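Local coordinates for putative diflavin flavoprotein A 3 (Synechocystis sp., PDB 6H0C), which probably passes electrons from NADH to oxygen, reducing it to water, and is represented by its flavodiiron core, a metallo-hydrolase-like domain followed by a flavodoxin-like one, at residues I147-P152 with Q157-D162; D171-A176 with S211-K216; L136-G139 with E143-F146; P109-L114 with I127-G132; V12-F17 with T165-T170. All coordinates share one frame; numbering follows the deposited sequence.

Contact 1: residues I147-P152 with Q157-D162; sequences IPTPSP and QLCTYD
The flat carboxamide of Gln157 holds Thr149 OG1 in its own plane. NE2 lies 2.8 Å from Thr149 OG1, the hydroxyl oxygen is 3° out of the amide plane, and an N-H...O angle of 171° makes the bond nearly straight. Gln157 reaches this position with an extended chain, CG anti to the backbone N (chi1 -173°), and its CG passes 3.4 Å from the same OG1. The pyrrolidine ring of Pro148 runs alongside Leu158, Pro148 CD being 3.9 Å from Leu158 CD1. Between the strands, Ile147 and Cys159 form an antiparallel hydrogen-bonded pair, and Thr149 N adds a further bond to Gln157 O at 2.9 Å just past the end of strand 143-148. The NE2 bond orients the amide; a water 2.6 Å from Ser151 OG donates a bond to Gln157 OE1 that is weak and adds little. This beta hairpin lies inside the five-stranded sheet of the metallo-hydrolase-like domain: helix 207-217 covers Ile147, Thr149 and Cys159, Leu158 packs on Phe146, and strand 167-171 borders strand 158-162 on its other edge.

Contact 2: residues D171-A176 with S211-K216; sequences DKLFGA and SAALNK
Phe174 sets its CZ atom against the branch point of Leu214, obliquely to the ring: CZ is 3.8 Å from Leu214 CG, 3.9 Å from CD1 and 4.0 Å from CD2. These near-equal distances show that one ring atom meets the whole branch point, and the two side chains approach from opposite directions. The chi1 of Leu214, -96° and away from a staggered value, carries CG and both methyls to within 4.0 Å of Phe174 CZ. Next to this pair, Leu173 CD1 lies 4.0 Å from Ala213 CB and 4.3 Å from Leu214 CD1, one methyl thus reaching two successive residues of the helix. All four residues are buried and the contact is purely apolar. Rings of Tyr225 and Tyr244 stack on Phe174, while Leu214 also packs on Leu248 of helix 237-253, so the cluster is shared by two helices and the loop. In the same loop, Asp171 OD1 bonds His83 ND1 and Lys172 NZ bonds His229 NE2 and a citrate probably taken from the crystallisation liquor. A loop leaving a sheet strand and packing under an outer helix fits the alpha-beta-beta-alpha fold of metallo-beta-lactamase relatives, and the region probably corresponds to the one that carries diiron ligands in canonical flavodiiron proteins.

Contact 3: residues L136-G139 with E143-F146; sequences LDLG and ELTF
Leu136 and Leu144 form an antiparallel hydrogen-bonded pair, with Leu136 N to Leu144 O at 3.0 Å and Leu144 N to Leu136 O at 2.8 Å, and the neighbouring Asp137 and Glu143 make the non-hydrogen-bonded pair before the chain turns. On the leucine face the packing is apolar. Phe146 has CG anti to its own carbonyl carbon (chi1 -62°), which swings the ring over to the opposite strand; there Leu136 CB sits at the ring edge, in its plane, 3.6 Å from CE1. It is therefore an edge contact, with no stacking of Leu136 on the ring face. Beyond the paired residues, Leu138 crosses Leu144 at an angle, their CD1 methyls 3.9 Å apart. The other face is acidic. Asp137 CB and Glu143 CG touch through their aliphatic parts at 4.0 Å, but their carboxylates stay separate, Asp137 OD2 lying 5.1 Å from Glu143 OE1. Asp137 turns its other oxygen back on its own strand end: OD1 accepts from Gly139 N at 2.8 Å, the donor lying 54° above the carboxylate plane. This is an Asx turn, and it closes over the start of the bend, where Gly139 has a positive phi of 86°. The buried side chains also reach Ile44, Tyr78 and Ile80 of the seven-stranded sheet. The chemistry is thus divided by face: the hairpin offers leucine and phenylalanine to the domain core and two exposed carboxylates to the outside, where their proximity may slightly favour protonation, an effect that the Asx turn bond would partly offset at Asp137.

Contact 4: residues P109-L114 with I127-G132; sequences PAAQNL and IQVMKG
Val129 and Ile127 are brought onto the same methyl of Ala111 by their first torsions. In Val129, CG1 is anti to the backbone N (chi1 175°), which leaves CG2 on the helix side, 3.8 Å from Ala111 CB. In Ile127, chi1 of -64° places CG1 beside the backbone N, so that CG2 is the branch anti to that N, and CG2 lies 4.0 Å from the same Ala111 CB. The longer branch of Ile127 extends further along the helix, where its CD1 comes within 4.3 Å of Leu114 CD2. Ala111 is thus the point of close approach, its CA 6.8 Å from that of Val129, with Leu114 making a looser contact one turn later in the helix. The short axes of helix 109-114 and strand 127-129 pass 9.1 Å from each other, their directions 152° apart, so the two run nearly antiparallel. This is the packing of a beta-alpha-beta crossover: strand 103-106 leads into helix 108-117, which returns over the sheet, and strand 127-129 then lies parallel beside strand 103-106 at the edge of the seven-stranded mixed sheet of the metallo-hydrolase-like domain. Backbone bonds of Gln128 to Ile104 and of Met130 to Cys106 hold that edge strand in place. The helix also rests on its first strand, as Ala111 packs on Cys106 and Leu114 on Ile104. Gln128 points away from the helix and, like Met130, packs on Ile105. Ile127 and Val129 remain partly exposed, whereas Ala111 and Leu114 are buried between helix and sheet.

Contact 5: residues V12-F17 with T165-T170; sequences VDTTVF and TEILFT
Val12 and Thr165 make the close part of the contact, their CG2 methyls 3.6 Å apart as the two side chains run past one another, oppositely directed. The same Thr165 methyl lies 3.7 Å from Val12 O and 3.8 Å from Thr14 OG1, so one group touches three atoms of the opposing bend. Val12 is exposed, which puts this tight cluster at the surface. Further in, the fit is looser: Thr14 CG2 and Ile167 CD1 are 4.4 Å apart, and a water takes the place of direct polar contact, lying 2.9 Å from Thr14 OG1 and 2.7 Å from Thr165 OG1. Thr14 OG1 accepts from this water and donates to Val12 O at 2.8 Å, the hydroxyl standing 46° above the carbonyl plane; its rotation is thereby fixed. Asp13, in the same bend, forms a salt bridge with Arg140 and a hydrogen bond with His142, while Thr165 packs on His142. The Thr165 side belongs to a hairpin turn with a G1 beta bulge, in which Glu166 and Ile167 both face Asp162. The contact brings together the turns leading into strands 14-21 and 167-171, one from each sheet, as expected of the beta sandwich in a metallo-beta-lactamase-like domain.

In the fold
Contacts 1 and 3 share strand 143-148, and Tyr161 N probably bonds Thr145 O (2.9 Å) between them. Contact 5 bridges the two sheets, strand 14-21 of the seven-stranded one meeting strand 167-171, which adjoins contact 1 through a probable bond from Phe169 N to Thr160 O at 2.7 Å. Contact 4 belongs to the seven-stranded sheet; its Met130 makes a second junction, CE lying 3.5 Å from Phe146 CE1 of contact 3. Contacts 1 and 2, their centres 8 Å apart, meet where Gln157 OE1 lies 3.3 Å from Lys172 CB and close to Asp171, beside His83 and the citrate-binding lysine, in what is probably the region of the diiron pocket. Contacts 4 and 5 lie furthest apart, about 21 Å between centres.

Contact 1: residues I147-P152 with Q157-D162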
# COMPACT_ATOMS: atom_id res chain seq x y z
N ILE A 147 9.75 13.03 2.11
CA ILE A 147 9.85 12.13 3.25
C ILE A 147 9.50 10.69 2.85
O ILE A 147 8.31 10.36 2.72
CB ILE A 147 8.89 12.53 4.40
CG1 ILE A 147 9.01 14.02 4.73
CG2 ILE A 147 9.16 11.65 5.63
CD1 ILE A 147 7.97 14.88 4.07
N PRO A 148 10.53 9.84 2.64
CA PRO A 148 10.27 8.41 2.41
C PRO A 148 9.50 7.77 3.58
O PRO A 148 9.85 7.98 4.75
CB PRO A 148 11.68 7.81 2.28
CG PRO A 148 12.52 8.95 1.78
CD PRO A 148 11.96 10.17 2.49
N THR A 149 8.46 7.01 3.29
CA THR A 149 7.69 6.38 4.35
C THR A 149 7.38 4.93 3.96
O THR A 149 6.22 4.56 3.76
CB THR A 149 6.38 7.15 4.65
OG1 THR A 149 5.64 7.34 3.44
CG2 THR A 149 6.69 8.51 5.26
N PRO A 150 8.43 4.11 3.85
CA PRO A 150 8.29 2.74 3.36
C PRO A 150 7.45 1.85 4.25
O PRO A 150 7.49 1.97 5.48
CB PRO A 150 9.74 2.24 3.33
CG PRO A 150 10.44 3.05 4.38
CD PRO A 150 9.82 4.42 4.21
N SER A 151 6.68 0.96 3.62
CA SER A 151 6.02 -0.14 4.30
C SER A 151 6.16 -1.38 3.43
O SER A 151 6.59 -1.28 2.28
CB SER A 151 4.55 0.18 4.57
OG SER A 151 3.83 0.32 3.36
N PRO A 152 5.82 -2.57 3.96
CA PRO A 152 5.95 -3.79 3.16
C PRO A 152 5.15 -3.71 1.86
O PRO A 152 5.63 -4.09 0.80
CB PRO A 152 5.40 -4.88 4.09
CG PRO A 152 5.74 -4.36 5.47
CD PRO A 152 5.52 -2.86 5.38
N GLN A 157 7.09 4.06 -0.99
CA GLN A 157 6.20 5.16 -0.63
C GLN A 157 6.96 6.41 -0.24
O GLN A 157 7.96 6.35 0.49
CB GLN A 157 5.25 4.75 0.50
CG GLN A 157 4.19 5.79 0.79
CD GLN A 157 3.21 5.30 1.82
OE1 GLN A 157 2.25 4.60 1.50
NE2 GLN A 157 3.44 5.64 3.08
N LEU A 158 6.47 7.55 -0.72
CA LEU A 158 7.14 8.82 -0.56
C LEU A 158 6.13 9.92 -0.31
O LEU A 158 5.25 10.15 -1.13
CB LEU A 158 7.95 9.14 -1.82
CG LEU A 158 8.73 10.45 -1.80
CD1 LEU A 158 9.92 10.35 -0.85
CD2 LEU A 158 9.19 10.81 -3.21
N CYS A 159 6.23 10.58 0.84
CA CYS A 159 5.36 11.72 1.13
C CYS A 159 6.08 13.02 0.78
O CYS A 159 7.30 13.06 0.74
CB CYS A 159 4.94 11.74 2.60
SG CYS A 159 3.93 10.32 3.14
N THR A 160 5.31 14.08 0.57
CA THR A 160 5.85 15.36 0.14
C THR A 160 5.19 16.51 0.90
O THR A 160 3.97 16.54 1.03
CB THR A 160 5.62 15.60 -1.36
OG1 THR A 160 6.06 14.45 -2.11
CG2 THR A 160 6.37 16.86 -1.83
N TYR A 161 5.98 17.46 1.38
CA TYR A 161 5.43 18.62 2.06
C TYR A 161 5.65 19.88 1.23
O TYR A 161 6.76 20.15 0.79
CB TYR A 161 6.06 18.79 3.44
CG TYR A 161 5.49 19.96 4.21
CD1 TYR A 161 4.15 19.98 4.57
CD2 TYR A 161 6.28 21.05 4.57
CE1 TYR A 161 3.61 21.03 5.28
CE2 TYR A 161 5.76 22.11 5.28
CZ TYR A 161 4.42 22.10 5.64
OH TYR A 161 3.86 23.15 6.34
N ASP A 162 4.58 20.65 1.03
CA ASP A 162 4.68 21.96 0.37
C ASP A 162 4.48 23.06 1.40
O ASP A 162 3.36 23.30 1.85
CB ASP A 162 3.64 22.09 -0.75
CG ASP A 162 3.78 23.39 -1.55
OD1 ASP A 162 4.55 24.28 -1.13
OD2 ASP A 162 3.10 23.52 -2.60
O HOH W 1 2.57 2.57 3.93

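Contact 2: residues D171-A176 with S211-K216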
# COMPACT_ATOMS: atom_id res chain seq x y z
N ASP A 171 -0.06 10.28 0.15
CA ASP A 171 -0.18 9.04 -0.61
C ASP A 171 -1.14 8.09 0.13
O ASP A 171 -2.28 8.46 0.43
CB ASP A 171 1.22 8.41 -0.85
CG ASP A 171 1.21 7.25 -1.86
OD1 ASP A 171 0.99 7.49 -3.07
OD2 ASP A 171 1.45 6.10 -1.45
N LYS A 172 -0.68 6.88 0.46
CA LYS A 172 -1.57 5.89 1.04
C LYS A 172 -1.91 6.16 2.50
O LYS A 172 -2.82 5.54 3.04
CB LYS A 172 -0.96 4.49 0.89
CG LYS A 172 -0.94 4.00 -0.55
CD LYS A 172 -2.33 3.51 -1.00
CE LYS A 172 -2.34 3.17 -2.49
NZ LYS A 172 -3.59 2.45 -2.91
N LEU A 173 -1.20 7.08 3.15
CA LEU A 173 -1.53 7.39 4.54
C LEU A 173 -2.71 8.36 4.68
O LEU A 173 -2.83 9.32 3.92
CB LEU A 173 -0.31 7.99 5.26
CG LEU A 173 0.90 7.07 5.44
CD1 LEU A 173 2.10 7.85 5.96
CD2 LEU A 173 0.52 5.93 6.38
N PHE A 174 -3.58 8.08 5.66
CA PHE A 174 -4.64 9.01 6.08
C PHE A 174 -5.84 9.08 5.14
O PHE A 174 -6.65 10.00 5.23
CB PHE A 174 -4.07 10.42 6.26
CG PHE A 174 -3.13 10.55 7.43
CD1 PHE A 174 -3.54 10.21 8.70
CD2 PHE A 174 -1.84 11.00 7.24
CE1 PHE A 174 -2.68 10.32 9.78
CE2 PHE A 174 -0.97 11.12 8.32
CZ PHE A 174 -1.40 10.78 9.60
N GLY A 175 -5.98 8.10 4.26
CA GLY A 175 -7.04 8.15 3.27
C GLY A 175 -8.25 7.32 3.65
O GLY A 175 -8.36 6.82 4.77
N ALA A 176 -9.17 7.18 2.70
CA ALA A 176 -10.37 6.39 2.92
C ALA A 176 -10.99 6.05 1.58
O ALA A 176 -11.04 6.89 0.69
CB ALA A 176 -11.36 7.14 3.78
N SER A 211 4.09 3.93 12.21
CA SER A 211 4.40 4.78 13.35
C SER A 211 5.69 5.56 13.10
O SER A 211 5.80 6.73 13.47
CB SER A 211 4.53 3.96 14.63
OG SER A 211 4.76 4.79 15.76
N ALA A 212 6.67 4.91 12.48
CA ALA A 212 7.91 5.58 12.12
C ALA A 212 7.62 6.70 11.13
O ALA A 212 8.20 7.79 11.21
CB ALA A 212 8.90 4.59 11.54
N ALA A 213 6.70 6.44 10.20
CA ALA A 213 6.28 7.44 9.22
C ALA A 213 5.69 8.65 9.92
O ALA A 213 6.09 9.78 9.65
CB ALA A 213 5.27 6.84 8.23
N LEU A 214 4.73 8.42 10.81
CA LEU A 214 4.01 9.54 11.41
C LEU A 214 4.94 10.34 12.30
O LEU A 214 4.75 11.54 12.49
CB LEU A 214 2.80 9.06 12.21
CG LEU A 214 1.45 9.08 11.47
CD1 LEU A 214 1.53 8.26 10.20
CD2 LEU A 214 0.33 8.57 12.38
N ASN A 215 5.94 9.67 12.85
CA ASN A 215 6.90 10.40 13.65
C ASN A 215 7.68 11.40 12.81
O ASN A 215 7.89 12.54 13.22
CB ASN A 215 7.86 9.46 14.36
CG ASN A 215 8.87 10.21 15.19
OD1 ASN A 215 8.52 10.85 16.19
ND2 ASN A 215 10.14 10.14 14.79
N LYS A 216 8.11 10.98 11.62
CA LYS A 216 8.81 11.89 10.71
C LYS A 216 7.90 13.04 10.26
O LYS A 216 8.32 14.20 10.22
CB LYS A 216 9.33 11.13 9.49
CG LYS A 216 10.44 10.13 9.77
CD LYS A 216 10.92 9.49 8.46
CE LYS A 216 11.79 8.26 8.69
NZ LYS A 216 11.03 6.99 8.50

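Contact 3: residues L136-G139 with E143-F146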
# COMPACT_ATOMS: atom_id res chain seq x y z
N LEU A 136 12.78 20.07 -3.79
CA LEU A 136 12.54 20.40 -5.18
C LEU A 136 11.75 21.71 -5.23
O LEU A 136 10.62 21.80 -4.72
CB LEU A 136 11.78 19.27 -5.89
CG LEU A 136 11.59 19.43 -7.40
CD1 LEU A 136 12.93 19.26 -8.12
CD2 LEU A 136 10.55 18.45 -7.93
N ASP A 137 12.34 22.73 -5.82
CA ASP A 137 11.75 24.06 -5.79
C ASP A 137 10.96 24.30 -7.07
O ASP A 137 11.53 24.30 -8.17
CB ASP A 137 12.85 25.11 -5.60
CG ASP A 137 12.32 26.52 -5.46
OD1 ASP A 137 11.09 26.71 -5.35
OD2 ASP A 137 13.15 27.45 -5.44
N LEU A 138 9.65 24.48 -6.94
CA LEU A 138 8.78 24.75 -8.08
C LEU A 138 8.63 26.25 -8.31
O LEU A 138 7.93 26.68 -9.22
CB LEU A 138 7.40 24.12 -7.89
CG LEU A 138 7.39 22.61 -7.65
CD1 LEU A 138 5.96 22.06 -7.55
CD2 LEU A 138 8.18 21.88 -8.73
N GLY A 139 9.29 27.04 -7.47
CA GLY A 139 9.16 28.49 -7.52
C GLY A 139 7.98 28.97 -6.70
O GLY A 139 7.13 28.17 -6.30
N GLU A 143 8.75 25.16 -2.25
CA GLU A 143 9.96 24.36 -2.16
C GLU A 143 9.62 23.09 -1.41
O GLU A 143 9.58 23.06 -0.18
CB GLU A 143 11.12 25.08 -1.48
CG GLU A 143 12.42 24.31 -1.68
CD GLU A 143 13.64 25.02 -1.13
OE1 GLU A 143 13.48 26.12 -0.56
OE2 GLU A 143 14.76 24.46 -1.27
N LEU A 144 9.36 22.04 -2.18
CA LEU A 144 8.93 20.76 -1.65
C LEU A 144 10.03 20.08 -0.86
O LEU A 144 11.21 20.14 -1.23
CB LEU A 144 8.47 19.86 -2.80
CG LEU A 144 7.48 20.48 -3.79
CD1 LEU A 144 7.13 19.47 -4.89
CD2 LEU A 144 6.23 20.99 -3.08
N THR A 145 9.65 19.44 0.24
CA THR A 145 10.54 18.56 0.98
C THR A 145 10.00 17.13 0.93
O THR A 145 8.79 16.91 1.08
CB THR A 145 10.71 19.01 2.45
OG1 THR A 145 11.37 20.27 2.47
CG2 THR A 145 11.54 18.01 3.23
N PHE A 146 10.87 16.15 0.71
CA PHE A 146 10.40 14.78 0.57
C PHE A 146 10.68 13.93 1.80
O PHE A 146 11.70 14.09 2.47
CB PHE A 146 11.03 14.16 -0.69
CG PHE A 146 10.63 14.86 -1.95
CD1 PHE A 146 11.43 15.86 -2.48
CD2 PHE A 146 9.42 14.58 -2.57
CE1 PHE A 146 11.05 16.54 -3.64
CE2 PHE A 146 9.04 15.25 -3.72
CZ PHE A 146 9.85 16.23 -4.25

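Contact 4: residues P109-L114 with I127-G132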
# COMPACT_ATOMS: atom_id res chain seq x y z
N PRO A 109 13.47 2.99 -3.71
CA PRO A 109 12.80 1.71 -3.99
C PRO A 109 11.82 1.82 -5.17
O PRO A 109 11.73 0.89 -5.98
CB PRO A 109 12.08 1.38 -2.68
CG PRO A 109 12.85 2.12 -1.63
CD PRO A 109 13.29 3.40 -2.30
N ALA A 110 11.11 2.95 -5.27
CA ALA A 110 10.18 3.17 -6.37
C ALA A 110 10.93 3.23 -7.70
O ALA A 110 10.48 2.69 -8.70
CB ALA A 110 9.38 4.45 -6.15
N ALA A 111 12.09 3.89 -7.70
CA ALA A 111 12.91 3.98 -8.90
C ALA A 111 13.34 2.59 -9.39
O ALA A 111 13.26 2.29 -10.58
CB ALA A 111 14.13 4.85 -8.64
N GLN A 112 13.79 1.76 -8.45
CA GLN A 112 14.17 0.39 -8.78
C GLN A 112 13.00 -0.39 -9.36
O GLN A 112 13.14 -1.11 -10.36
CB GLN A 112 14.71 -0.32 -7.54
CG GLN A 112 16.00 0.28 -7.02
CD GLN A 112 16.31 -0.15 -5.61
OE1 GLN A 112 15.50 -0.80 -4.95
NE2 GLN A 112 17.49 0.23 -5.13
N ASN A 113 11.83 -0.25 -8.73
CA ASN A 113 10.60 -0.87 -9.21
C ASN A 113 10.26 -0.42 -10.63
O ASN A 113 10.07 -1.24 -11.55
CB ASN A 113 9.46 -0.54 -8.23
CG ASN A 113 8.22 -1.37 -8.47
OD1 ASN A 113 8.23 -2.32 -9.26
ND2 ASN A 113 7.14 -1.02 -7.77
N LEU A 114 10.21 0.90 -10.81
CA LEU A 114 9.83 1.52 -12.08
C LEU A 114 10.76 1.12 -13.23
O LEU A 114 10.32 0.96 -14.37
CB LEU A 114 9.82 3.04 -11.92
CG LEU A 114 9.02 3.88 -12.90
CD1 LEU A 114 7.57 3.44 -12.92
CD2 LEU A 114 9.13 5.35 -12.51
N ILE A 127 14.83 9.85 -14.28
CA ILE A 127 14.33 9.70 -12.93
C ILE A 127 15.25 10.42 -11.96
O ILE A 127 16.46 10.20 -11.98
CB ILE A 127 14.23 8.22 -12.51
CG1 ILE A 127 13.21 7.48 -13.38
CG2 ILE A 127 13.88 8.10 -11.04
CD1 ILE A 127 13.29 5.97 -13.24
N GLN A 128 14.68 11.28 -11.13
CA GLN A 128 15.45 11.88 -10.05
C GLN A 128 14.98 11.31 -8.72
O GLN A 128 13.84 11.54 -8.30
CB GLN A 128 15.32 13.40 -10.08
CG GLN A 128 16.20 14.12 -9.05
CD GLN A 128 16.10 15.64 -9.14
OE1 GLN A 128 15.79 16.19 -10.20
NE2 GLN A 128 16.35 16.31 -8.02
N VAL A 129 15.86 10.56 -8.06
CA VAL A 129 15.54 9.92 -6.79
C VAL A 129 15.57 10.91 -5.63
O VAL A 129 16.49 11.71 -5.50
CB VAL A 129 16.50 8.76 -6.50
CG1 VAL A 129 16.23 8.19 -5.14
CG2 VAL A 129 16.35 7.69 -7.57
N MET A 130 14.56 10.84 -4.77
CA MET A 130 14.50 11.70 -3.60
C MET A 130 14.61 10.89 -2.30
O MET A 130 13.99 9.83 -2.14
CB MET A 130 13.21 12.53 -3.61
CG MET A 130 13.10 13.52 -4.78
SD MET A 130 14.35 14.83 -4.72
CE MET A 130 13.69 16.00 -5.91
N LYS A 131 15.42 11.42 -1.39
CA LYS A 131 15.67 10.84 -0.09
C LYS A 131 15.12 11.80 0.97
O LYS A 131 14.73 12.93 0.64
CB LYS A 131 17.17 10.60 0.10
CG LYS A 131 17.59 10.08 1.46
CD LYS A 131 19.11 9.87 1.54
CE LYS A 131 19.51 9.17 2.84
NZ LYS A 131 20.99 8.96 2.93
N GLY A 132 15.08 11.37 2.22
CA GLY A 132 14.56 12.20 3.29
C GLY A 132 15.26 13.55 3.35
O GLY A 132 16.48 13.61 3.33

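Contact 5: residues V12-F17 with T165-T170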
# COMPACT_ATOMS: atom_id res chain seq x y z
N VAL A 12 -3.10 27.78 -3.27
CA VAL A 12 -2.45 28.58 -4.31
C VAL A 12 -1.66 27.69 -5.26
O VAL A 12 -0.89 26.83 -4.83
CB VAL A 12 -1.51 29.67 -3.73
CG1 VAL A 12 -2.32 30.74 -3.03
CG2 VAL A 12 -0.50 29.06 -2.78
N ASP A 13 -1.90 27.89 -6.55
CA ASP A 13 -1.21 27.15 -7.61
C ASP A 13 -1.51 25.65 -7.59
O ASP A 13 -0.89 24.88 -8.32
CB ASP A 13 0.30 27.37 -7.51
CG ASP A 13 0.67 28.85 -7.49
OD1 ASP A 13 0.19 29.59 -8.37
OD2 ASP A 13 1.42 29.26 -6.58
N THR A 14 -2.47 25.23 -6.77
CA THR A 14 -2.67 23.81 -6.55
C THR A 14 -4.09 23.34 -6.85
O THR A 14 -5.07 23.89 -6.35
CB THR A 14 -2.33 23.42 -5.10
OG1 THR A 14 -1.08 24.00 -4.71
CG2 THR A 14 -2.27 21.90 -4.97
N THR A 15 -4.17 22.28 -7.65
CA THR A 15 -5.44 21.71 -8.06
C THR A 15 -5.47 20.21 -7.80
O THR A 15 -4.46 19.52 -7.99
CB THR A 15 -5.69 21.96 -9.56
OG1 THR A 15 -5.48 23.36 -9.83
CG2 THR A 15 -7.10 21.54 -9.96
N VAL A 16 -6.62 19.70 -7.36
CA VAL A 16 -6.80 18.24 -7.26
C VAL A 16 -7.66 17.70 -8.41
O VAL A 16 -8.62 18.33 -8.86
CB VAL A 16 -7.43 17.81 -5.92
CG1 VAL A 16 -8.87 18.30 -5.84
CG2 VAL A 16 -7.38 16.30 -5.79
N PHE A 17 -7.26 16.55 -8.92
CA PHE A 17 -8.04 15.81 -9.91
C PHE A 17 -8.46 14.51 -9.26
O PHE A 17 -7.62 13.61 -9.12
CB PHE A 17 -7.22 15.53 -11.18
CG PHE A 17 -6.88 16.76 -11.98
CD1 PHE A 17 -7.51 17.02 -13.19
CD2 PHE A 17 -5.91 17.65 -11.54
CE1 PHE A 17 -7.20 18.15 -13.94
CE2 PHE A 17 -5.59 18.78 -12.29
CZ PHE A 17 -6.24 19.03 -13.49
N THR A 165 1.76 26.01 0.88
CA THR A 165 0.33 25.74 1.04
C THR A 165 0.02 24.96 2.31
O THR A 165 -1.15 24.76 2.65
CB THR A 165 -0.20 24.93 -0.16
OG1 THR A 165 0.53 23.70 -0.25
CG2 THR A 165 -0.04 25.71 -1.46
N GLU A 166 1.08 24.52 3.00
CA GLU A 166 0.97 23.72 4.21
C GLU A 166 0.23 22.41 3.95
O GLU A 166 -0.46 21.88 4.82
CB GLU A 166 0.28 24.51 5.31
CG GLU A 166 1.18 25.57 5.90
CD GLU A 166 0.41 26.70 6.52
OE1 GLU A 166 -0.65 27.07 5.97
OE2 GLU A 166 0.88 27.21 7.55
N ILE A 167 0.39 21.89 2.73
CA ILE A 167 -0.18 20.61 2.39
C ILE A 167 0.89 19.54 2.50
O ILE A 167 2.00 19.69 1.98
CB ILE A 167 -0.77 20.59 0.97
CG1 ILE A 167 -1.89 21.61 0.85
CG2 ILE A 167 -1.26 19.19 0.63
CD1 ILE A 167 -2.39 21.79 -0.59
N LEU A 168 0.56 18.46 3.20
CA LEU A 168 1.35 17.24 3.18
C LEU A 168 0.69 16.26 2.22
O LEU A 168 -0.47 15.88 2.40
CB LEU A 168 1.45 16.65 4.59
CG LEU A 168 2.47 15.55 4.86
CD1 LEU A 168 3.89 16.07 4.64
CD2 LEU A 168 2.29 15.05 6.28
N PHE A 169 1.40 15.88 1.17
CA PHE A 169 0.90 14.87 0.25
C PHE A 169 1.25 13.51 0.82
O PHE A 169 2.42 13.14 0.87
CB PHE A 169 1.48 15.08 -1.15
CG PHE A 169 1.09 16.40 -1.75
CD1 PHE A 169 -0.09 16.53 -2.48
CD2 PHE A 169 1.87 17.52 -1.56
CE1 PHE A 169 -0.46 17.75 -3.02
CE2 PHE A 169 1.50 18.76 -2.09
CZ PHE A 169 0.33 18.87 -2.82
N THR A 170 0.24 12.77 1.28
CA THR A 170 0.45 11.61 2.13
C THR A 170 0.26 10.26 1.44
O THR A 170 0.41 9.22 2.09
CB THR A 170 -0.49 11.63 3.36
OG1 THR A 170 -1.85 11.63 2.92
CG2 THR A 170 -0.23 12.87 4.23
O HOH W 2 0.53 22.59 -2.70